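PDB 3VRH: tRNA-5-methyluridine(54) 2-sulfurtransferase from Pyrococcus horikoshii, which catalyses the ATP-dependent 2-thiolation of 5-methyluridine 54 in the T loop of tRNAs, a modification that stabilises tRNA at high temperature. Local coordinates for residues Glu112-Gly117 against Trp290-Glu295; Lys270-Cys275 against Ala285-Trp290. One frame throughout, in Å; residues are numbered along the deposited sequence.

How the contacts relate
Contact 2 supplies three of the four cysteines of a zinc site, and contact 1 docks the outgoing end of that site's helix on the PP-loop domain. They share Trp290, and their centres lie about 11 Å apart. Leu292 N of contact 1 is probably hydrogen-bonded to Cys287 O of contact 2 at 2.9 Å, while Leu292 CD1 packs on Phe286 CE2 at 3.4 Å. The Leu292 side chain is about 7 Å from the zinc ion. Both centres sit about 24 Å from the centre of the chain. Helix 127-145, which begins with the iron-sulfur cluster ligands Cys128 and Cys131, also touches the zinc-site helix, through Thr134 and Tyr137.

Contact 1 of 2, residues Glu112-Gly117 against Trp290-Glu295; sequences EILGYG and WGLKKE
Leu114 CD1 sits over one face of the Trp290 indole, and Phe289 CE2 covers the opposite face, so the ring is sandwiched between an aliphatic branch and an aromatic edge. At the indole rim, close to its plane, Tyr116 CB approaches Trp290 CZ3 at 4.2 Å. Trp290 stands where a Schellman motif closes helix 285-290: Gly291, with positive phi, is the C-prime residue, and the chain then turns toward Leu292. The surface contact thus joins the end of this helix to the end of helix 110-114 in the PP-loop domain. The main interaction is CH-pi, with Leu114 CD1 3.7 Å from the centroid of the Trp290 six-membered ring and 19° off its normal. Leu114 CB adds a second foothold, 4.0 Å from Trp290 CZ3, and the two side chains cross at about a right angle. Trp290 has CG anti to its carbonyl carbon (chi1 -75°), which carries the indole out over Leu114. The polar edge of the indole is fixed elsewhere, NE1 being hydrogen-bonded to Thr134 OG1 of helix 127-145. An alanine here would remove the whole indole, and is likely to open a gap above Leu114 and leave Thr134 without this partner. Beside the indole, Leu114 CD2 turns to the other leucine, 4.4 Å from Leu292 CD1.

Contact 2 of 2, residues Lys270-Cys275 against Ala285-Trp290; sequences KECKIC and AFCKFW. With ZN (zinc ion), chain C.
Cys272, Cys275 and Cys287 converge on one zinc ion, and Cys284 completes the shell. The ligands come as two CxxC pairs, the pattern of a four-cysteine zinc finger: Cys272 and Cys275 lie in a loop, while the second pair brackets the start of helix 285-290. The zinc ion is 2.6 Å from Cys272 SG and 2.4 Å from Cys287 SG. At the metal, the sulfurs of Cys272 and Cys287 subtend about 110° and those of Cys275 and Cys287 about 113°, close to tetrahedral. The three sulfurs arrive from different rotations: Cys272 SG points anti to its backbone N, Cys275 SG lies between the backbone N and the carbonyl carbon, and Cys287 SG is anti to its carbonyl carbon, beside the backbone N.

In the second shell the 272-275 loop folds back on its own first ligand. The backbone N of Ile274 donates to Cys272 SG over 3.1 Å with an N-H...S angle of 161°, and the N of Cys275 adds a weak bond to the same sulfur. Such N-H...S bonds, as in zinc knuckles, fix the turn and would probably offset part of the negative charge on the thiolate. Ile274 shields the opposing ligand: its CG2 lies 3.6 Å from Cys287 SG, giving this sulfur an apolar neighbour.

Farther out, Cys287 is positioned by its helix, whose Phe286 ring stacks with Tyr137 of helix 127-145; Cys275 also touches Tyr137. Four cysteine ligands are consistent with a structural zinc, which ties the loop to the helix beside the PP-loop domain. One turn on, Trp290 CD1 lies 3.5 Å above the plane of the Phe286 ring, offset toward its rim.

Contact 1 of 2, residues Glu112-Gly117 against Trp290-Glu295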
loop_
_atom_site.group_PDB
_atom_site.type_symbol
_atom_site.label_atom_id
_atom_site.label_comp_id
_atom_site.label_asym_id
_atom_site.label_seq_id
_atom_site.Cartn_x
_atom_site.Cartn_y
_atom_site.Cartn_z
ATOM N N GLU A 112 -12.725 -37.220 -0.897
ATOM C CA GLU A 112 -13.466 -38.313 -0.278
ATOM C C GLU A 112 -14.791 -37.867 0.353
ATOM O O GLU A 112 -15.821 -38.494 0.157
ATOM C CB GLU A 112 -12.582 -39.085 0.709
ATOM C CG GLU A 112 -11.465 -39.838 -0.006
ATOM C CD GLU A 112 -10.563 -40.644 0.927
ATOM O OE1 GLU A 112 -10.873 -40.791 2.137
ATOM O OE2 GLU A 112 -9.521 -41.130 0.438
ATOM N N ILE A 113 -14.784 -36.762 1.076
ATOM C CA ILE A 113 -15.988 -36.349 1.776
ATOM C C ILE A 113 -16.926 -35.494 0.919
ATOM O O ILE A 113 -18.125 -35.449 1.172
ATOM C CB ILE A 113 -15.647 -35.588 3.054
ATOM C CG1 ILE A 113 -14.805 -34.362 2.714
ATOM C CG2 ILE A 113 -14.919 -36.516 4.054
ATOM C CD1 ILE A 113 -14.896 -33.264 3.722
ATOM N N LEU A 114 -16.383 -34.816 -0.087
ATOM C CA LEU A 114 -17.188 -33.925 -0.911
ATOM C C LEU A 114 -17.414 -34.466 -2.313
ATOM O O LEU A 114 -18.268 -33.953 -3.047
ATOM C CB LEU A 114 -16.548 -32.536 -0.979
ATOM C CG LEU A 114 -16.419 -31.833 0.374
ATOM C CD1 LEU A 114 -15.649 -30.526 0.257
ATOM C CD2 LEU A 114 -17.801 -31.601 0.992
ATOM N N GLY A 115 -16.644 -35.488 -2.685
ATOM C CA GLY A 115 -16.768 -36.133 -3.990
ATOM C C GLY A 115 -15.907 -35.545 -5.103
ATOM O O GLY A 115 -15.779 -36.133 -6.180
ATOM N N TYR A 116 -15.310 -34.388 -4.855
ATOM C CA TYR A 116 -14.560 -33.679 -5.899
ATOM C C TYR A 116 -13.269 -33.062 -5.386
ATOM O O TYR A 116 -13.219 -32.504 -4.277
ATOM C CB TYR A 116 -15.407 -32.553 -6.501
ATOM C CG TYR A 116 -16.681 -33.005 -7.171
ATOM C CD1 TYR A 116 -17.834 -33.225 -6.436
ATOM C CD2 TYR A 116 -16.732 -33.195 -8.540
ATOM C CE1 TYR A 116 -18.995 -33.636 -7.042
ATOM C CE2 TYR A 116 -17.889 -33.600 -9.161
ATOM C CZ TYR A 116 -19.022 -33.820 -8.410
ATOM O OH TYR A 116 -20.183 -34.234 -9.031
ATOM N N GLY A 117 -12.229 -33.121 -6.208
ATOM C CA GLY A 117 -10.971 -32.503 -5.839
ATOM C C GLY A 117 -10.953 -31.037 -6.227
ATOM O O GLY A 117 -11.709 -30.620 -7.109
ATOM N N TRP A 290 -21.062 -26.083 -1.919
ATOM C CA TRP A 290 -20.947 -27.529 -2.071
ATOM C C TRP A 290 -22.314 -28.201 -2.270
ATOM O O TRP A 290 -22.396 -29.399 -2.588
ATOM C CB TRP A 290 -20.138 -28.140 -0.894
ATOM C CG TRP A 290 -18.671 -27.861 -1.045
ATOM C CD1 TRP A 290 -17.924 -26.960 -0.344
ATOM C CD2 TRP A 290 -17.792 -28.430 -2.027
ATOM N NE1 TRP A 290 -16.627 -26.955 -0.810
ATOM C CE2 TRP A 290 -16.522 -27.852 -1.839
ATOM C CE3 TRP A 290 -17.956 -29.379 -3.040
ATOM C CZ2 TRP A 290 -15.426 -28.191 -2.624
ATOM C CZ3 TRP A 290 -16.868 -29.718 -3.820
ATOM C CH2 TRP A 290 -15.619 -29.124 -3.610
ATOM N N GLY A 291 -23.380 -27.415 -2.113
ATOM C CA GLY A 291 -24.730 -27.918 -2.294
ATOM C C GLY A 291 -25.033 -29.019 -1.296
ATOM O O GLY A 291 -25.505 -30.100 -1.651
ATOM N N LEU A 292 -24.741 -28.729 -0.034
ATOM C CA LEU A 292 -24.835 -29.712 1.027
ATOM C C LEU A 292 -26.166 -29.595 1.722
ATOM O O LEU A 292 -26.607 -28.494 2.069
ATOM C CB LEU A 292 -23.710 -29.509 2.038
ATOM C CG LEU A 292 -22.319 -29.830 1.501
ATOM C CD1 LEU A 292 -21.295 -29.525 2.558
ATOM C CD2 LEU A 292 -22.226 -31.280 1.068
ATOM N N LYS A 293 -26.797 -30.743 1.931
ATOM C CA LYS A 293 -28.070 -30.794 2.627
ATOM C C LYS A 293 -27.857 -31.318 4.041
ATOM O O LYS A 293 -28.767 -31.271 4.880
ATOM C CB LYS A 293 -29.064 -31.681 1.865
ATOM C CG LYS A 293 -29.285 -31.291 0.400
ATOM C CD LYS A 293 -30.073 -29.991 0.251
ATOM C CE LYS A 293 -30.459 -29.751 -1.210
ATOM N NZ LYS A 293 -31.597 -28.791 -1.375
ATOM N N LYS A 294 -26.651 -31.815 4.309
ATOM C CA LYS A 294 -26.368 -32.430 5.605
ATOM C C LYS A 294 -25.047 -31.970 6.217
ATOM O O LYS A 294 -24.115 -31.601 5.498
ATOM C CB LYS A 294 -26.425 -33.956 5.495
ATOM C CG LYS A 294 -27.845 -34.478 5.289
ATOM C CD LYS A 294 -27.878 -35.954 4.955
ATOM C CE LYS A 294 -29.287 -36.375 4.546
ATOM N NZ LYS A 294 -29.343 -37.769 4.014
ATOM N N GLU A 295 -24.986 -31.989 7.544
ATOM C CA GLU A 295 -23.817 -31.536 8.279
ATOM C C GLU A 295 -22.689 -32.552 8.155
ATOM O O GLU A 295 -22.941 -33.741 8.020
ATOM C CB GLU A 295 -24.168 -31.320 9.753
ATOM C CG GLU A 295 -23.027 -30.731 10.565
ATOM C CD GLU A 295 -23.350 -30.567 12.031
ATOM O OE1 GLU A 295 -22.410 -30.651 12.855
ATOM O OE2 GLU A 295 -24.536 -30.343 12.362
#

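Contact 2 of 2, residues Lys270-Cys275 against Ala285-Trp290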
loop_
_atom_site.group_PDB
_atom_site.type_symbol
_atom_site.label_atom_id
_atom_site.label_comp_id
_atom_site.label_asym_id
_atom_site.label_seq_id
_atom_site.Cartn_x
_atom_site.Cartn_y
_atom_site.Cartn_z
ATOM N N LYS A 270 -25.683 -15.450 12.309
ATOM C CA LYS A 270 -26.689 -16.499 12.469
ATOM C C LYS A 270 -26.041 -17.883 12.670
ATOM O O LYS A 270 -24.838 -17.991 12.929
ATOM C CB LYS A 270 -27.629 -16.529 11.255
ATOM C CG LYS A 270 -27.947 -15.149 10.679
ATOM C CD LYS A 270 -28.855 -15.219 9.448
ATOM C CE LYS A 270 -30.268 -15.676 9.805
ATOM N NZ LYS A 270 -31.209 -15.593 8.645
ATOM N N GLU A 271 -26.854 -18.937 12.569
ATOM C CA GLU A 271 -26.355 -20.306 12.516
ATOM C C GLU A 271 -26.854 -20.930 11.239
ATOM O O GLU A 271 -28.028 -20.799 10.900
ATOM C CB GLU A 271 -26.845 -21.143 13.699
ATOM C CG GLU A 271 -25.932 -21.103 14.903
ATOM C CD GLU A 271 -26.184 -22.243 15.889
ATOM O OE1 GLU A 271 -27.129 -23.052 15.679
ATOM O OE2 GLU A 271 -25.415 -22.318 16.875
ATOM N N CYS A 272 -25.968 -21.617 10.533
ATOM C CA CYS A 272 -26.349 -22.219 9.267
ATOM C C CYS A 272 -27.436 -23.277 9.435
ATOM O O CYS A 272 -27.375 -24.094 10.354
ATOM C CB CYS A 272 -25.146 -22.841 8.575
ATOM S SG CYS A 272 -25.670 -23.737 7.138
ATOM N N LYS A 273 -28.409 -23.266 8.527
ATOM C CA LYS A 273 -29.534 -24.205 8.561
ATOM C C LYS A 273 -29.129 -25.637 8.232
ATOM O O LYS A 273 -29.949 -26.562 8.313
ATOM C CB LYS A 273 -30.645 -23.766 7.590
ATOM C CG LYS A 273 -31.287 -22.418 7.928
ATOM C CD LYS A 273 -32.594 -22.189 7.175
ATOM C CE LYS A 273 -33.383 -21.040 7.807
ATOM N NZ LYS A 273 -34.690 -20.766 7.129
ATOM N N ILE A 274 -27.873 -25.822 7.838
ATOM C CA ILE A 274 -27.400 -27.151 7.465
ATOM C C ILE A 274 -26.422 -27.724 8.481
ATOM O O ILE A 274 -26.588 -28.852 8.940
ATOM C CB ILE A 274 -26.760 -27.165 6.060
ATOM C CG1 ILE A 274 -27.807 -26.823 5.009
ATOM C CG2 ILE A 274 -26.183 -28.538 5.751
ATOM C CD1 ILE A 274 -29.055 -27.652 5.125
ATOM N N CYS A 275 -25.416 -26.935 8.846
ATOM C CA CYS A 275 -24.317 -27.443 9.651
ATOM C C CYS A 275 -24.204 -26.684 10.960
ATOM O O CYS A 275 -23.400 -27.043 11.826
ATOM C CB CYS A 275 -23.003 -27.307 8.880
ATOM S SG CYS A 275 -22.384 -25.581 8.814
ATOM N N ALA A 285 -21.878 -20.171 3.317
ATOM C CA ALA A 285 -21.145 -20.128 2.054
ATOM C C ALA A 285 -20.673 -21.520 1.636
ATOM O O ALA A 285 -20.946 -21.965 0.517
ATOM C CB ALA A 285 -19.960 -19.171 2.159
ATOM N N PHE A 286 -19.975 -22.192 2.548
ATOM C CA PHE A 286 -19.490 -23.550 2.309
ATOM C C PHE A 286 -20.629 -24.437 1.845
ATOM O O PHE A 286 -20.559 -25.023 0.770
ATOM C CB PHE A 286 -18.876 -24.114 3.585
ATOM C CG PHE A 286 -18.283 -25.495 3.430
ATOM C CD1 PHE A 286 -16.974 -25.657 2.986
ATOM C CD2 PHE A 286 -19.022 -26.623 3.750
ATOM C CE1 PHE A 286 -16.415 -26.905 2.860
ATOM C CE2 PHE A 286 -18.467 -27.889 3.624
ATOM C CZ PHE A 286 -17.162 -28.032 3.177
ATOM N N CYS A 287 -21.692 -24.500 2.647
ATOM C CA CYS A 287 -22.849 -25.342 2.348
ATOM C C CYS A 287 -23.537 -25.011 1.035
ATOM O O CYS A 287 -23.959 -25.913 0.307
ATOM C CB CYS A 287 -23.864 -25.267 3.478
ATOM S SG CYS A 287 -23.443 -26.350 4.818
ATOM N N LYS A 288 -23.677 -23.722 0.738
ATOM C CA LYS A 288 -24.287 -23.338 -0.534
ATOM C C LYS A 288 -23.400 -23.737 -1.710
ATOM O O LYS A 288 -23.879 -24.302 -2.695
ATOM C CB LYS A 288 -24.628 -21.838 -0.578
ATOM C CG LYS A 288 -25.772 -21.447 0.351
ATOM C CD LYS A 288 -26.079 -19.951 0.321
ATOM C CE LYS A 288 -27.002 -19.600 -0.842
ATOM N NZ LYS A 288 -27.277 -18.134 -0.917
ATOM N N PHE A 289 -22.105 -23.457 -1.607
ATOM C CA PHE A 289 -21.191 -23.791 -2.697
ATOM C C PHE A 289 -21.188 -25.287 -2.977
ATOM O O PHE A 289 -21.293 -25.714 -4.122
ATOM C CB PHE A 289 -19.763 -23.304 -2.412
ATOM C CG PHE A 289 -18.772 -23.745 -3.448
ATOM C CD1 PHE A 289 -18.611 -23.023 -4.620
ATOM C CD2 PHE A 289 -18.021 -24.906 -3.267
ATOM C CE1 PHE A 289 -17.712 -23.430 -5.592
ATOM C CE2 PHE A 289 -17.115 -25.325 -4.231
ATOM C CZ PHE A 289 -16.959 -24.577 -5.402
ATOM N N TRP A 290 -21.062 -26.083 -1.919
ATOM C CA TRP A 290 -20.947 -27.529 -2.071
ATOM C C TRP A 290 -22.314 -28.201 -2.270
ATOM O O TRP A 290 -22.396 -29.399 -2.588
ATOM C CB TRP A 290 -20.138 -28.140 -0.894
ATOM C CG TRP A 290 -18.671 -27.861 -1.045
ATOM C CD1 TRP A 290 -17.924 -26.960 -0.344
ATOM C CD2 TRP A 290 -17.792 -28.430 -2.027
ATOM N NE1 TRP A 290 -16.627 -26.955 -0.810
ATOM C CE2 TRP A 290 -16.522 -27.852 -1.839
ATOM C CE3 TRP A 290 -17.956 -29.379 -3.040
ATOM C CZ2 TRP A 290 -15.426 -28.191 -2.624
ATOM C CZ3 TRP A 290 -16.868 -29.718 -3.820
ATOM C CH2 TRP A 290 -15.619 -29.124 -3.610
HETATM ZN ZN ZN C . -23.294 -24.663 6.585
#